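Local coordinates for agglutinin alpha chain (Maclura pomifera, PDB 3LLZ), which binds D-galactose and recognises the T-antigen disaccharide Gal-beta-1,3-GalNAc as part of a jacalin-family lectin of four alpha and four beta chains, at residues F86-N89 / K90-Y93. Sequence-based numbering, arbitrary orientation.
Sequences FKTN and KQTY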
# COMPACT_ATOMS: atom_id res chain seq x y z
N PHE A 86 -17.30 -18.52 1.12
CA PHE A 86 -16.31 -17.71 1.81
C PHE A 86 -15.49 -18.58 2.74
O PHE A 86 -16.01 -19.13 3.71
CB PHE A 86 -16.98 -16.60 2.63
CG PHE A 86 -17.63 -15.53 1.80
CD1 PHE A 86 -18.96 -15.65 1.40
CD2 PHE A 86 -16.92 -14.40 1.41
CE1 PHE A 86 -19.56 -14.66 0.62
CE2 PHE A 86 -17.51 -13.41 0.63
CZ PHE A 86 -18.84 -13.54 0.24
N LYS A 87 -14.21 -18.73 2.43
CA LYS A 87 -13.31 -19.52 3.25
C LYS A 87 -12.48 -18.60 4.12
O LYS A 87 -11.90 -17.63 3.63
CB LYS A 87 -12.39 -20.36 2.37
CG LYS A 87 -11.39 -21.21 3.13
CD LYS A 87 -10.47 -21.96 2.18
CE LYS A 87 -9.37 -22.69 2.92
NZ LYS A 87 -8.42 -23.35 1.98
N THR A 88 -12.44 -18.86 5.43
CA THR A 88 -11.63 -18.04 6.32
C THR A 88 -10.50 -18.92 6.83
O THR A 88 -10.39 -20.09 6.45
CB THR A 88 -12.42 -17.52 7.53
OG1 THR A 88 -12.72 -18.60 8.43
CG2 THR A 88 -13.73 -16.88 7.07
N ASN A 89 -9.64 -18.36 7.67
CA ASN A 89 -8.53 -19.13 8.22
C ASN A 89 -9.03 -20.10 9.28
O ASN A 89 -8.29 -20.95 9.76
CB ASN A 89 -7.49 -18.17 8.81
CG ASN A 89 -8.07 -17.24 9.86
OD1 ASN A 89 -9.14 -16.66 9.67
ND2 ASN A 89 -7.36 -17.09 10.97
N LYS A 90 -10.31 -19.98 9.63
CA LYS A 90 -10.91 -20.85 10.65
C LYS A 90 -11.89 -21.88 10.10
O LYS A 90 -11.96 -23.01 10.60
CB LYS A 90 -11.62 -20.00 11.70
CG LYS A 90 -10.72 -19.03 12.46
CD LYS A 90 -9.66 -19.76 13.27
CE LYS A 90 -8.86 -18.78 14.12
NZ LYS A 90 -9.73 -18.01 15.05
N GLN A 91 -12.64 -21.52 9.07
CA GLN A 91 -13.62 -22.44 8.50
C GLN A 91 -14.13 -21.99 7.14
O GLN A 91 -13.70 -20.96 6.61
CB GLN A 91 -14.80 -22.59 9.46
CG GLN A 91 -15.67 -21.35 9.58
CD GLN A 91 -16.59 -21.39 10.78
OE1 GLN A 91 -16.16 -21.16 11.91
NE2 GLN A 91 -17.86 -21.69 10.55
N THR A 92 -15.06 -22.75 6.58
CA THR A 92 -15.63 -22.43 5.28
C THR A 92 -17.13 -22.22 5.40
O THR A 92 -17.84 -23.04 6.01
CB THR A 92 -15.37 -23.55 4.25
OG1 THR A 92 -13.95 -23.68 4.04
CG2 THR A 92 -16.04 -23.23 2.92
N TYR A 93 -17.62 -21.13 4.83
CA TYR A 93 -19.04 -20.82 4.84
C TYR A 93 -19.53 -20.97 3.41
O TYR A 93 -19.13 -20.22 2.52
CB TYR A 93 -19.28 -19.38 5.32
CG TYR A 93 -18.68 -19.07 6.67
CD1 TYR A 93 -17.35 -18.69 6.79
CD2 TYR A 93 -19.45 -19.19 7.83
CE1 TYR A 93 -16.78 -18.43 8.04
CE2 TYR A 93 -18.89 -18.93 9.09
CZ TYR A 93 -17.56 -18.55 9.18
OH TYR A 93 -16.99 -18.30 10.41
O HOH W 1 -8.76 -23.70 11.59
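Thr88 reaches into the turn and holds it with one hydroxyl: its OG1 accepts hydrogen bonds from Lys90 N and Gln91 N, each 3.0 Å away, with N-H...O angles of 152° and 161°. Chi1 of 71° places OG1 between the backbone N and the carbonyl carbon, which aims it at these two successive amides and swings the methyl toward Tyr93. The two side chains cross at a slant, and Thr88 CG2 meets the ring edge 3.6 Å from Tyr93 CE1, near the ring plane rather than over a face. Phe86 O also lies in the ring plane at the edge, 3.4 Å from Tyr93 CD1. The tyrosine hydroxyl and Thr88 OG1 both hydrogen-bond to Glu63 OE1, so one carboxylate oxygen from the neighbouring loop ties together the two side chains that touch here.

Thr88 N donates to Gln91 O over 2.7 Å, nearly along the C=O axis, and closes the turn; beyond it the antiparallel hydrogen-bonded pair Phe86 and Tyr93 continues the strand pairing through Tyr93 N to Phe86 O (2.8 Å) and Phe86 N to Tyr93 O. Lys87 and Thr92, a non-hydrogen-bonded pair, project from the other face; there Lys87 CG passes Thr92 OG1 at 3.7 Å. At the tip, Asn89 and Lys90 run side by side, and the asparagine amide is anchored by Tyr64 N and Ser62 O. Thr88 O, 3.7 Å from Gln91 N, is too far for the usual turn bond, and OG1 replaces it. This ST turn closes a tight beta hairpin whose second strand, 92-97, is outermost within this chain in one four-stranded sheet of the jacalin beta-prism.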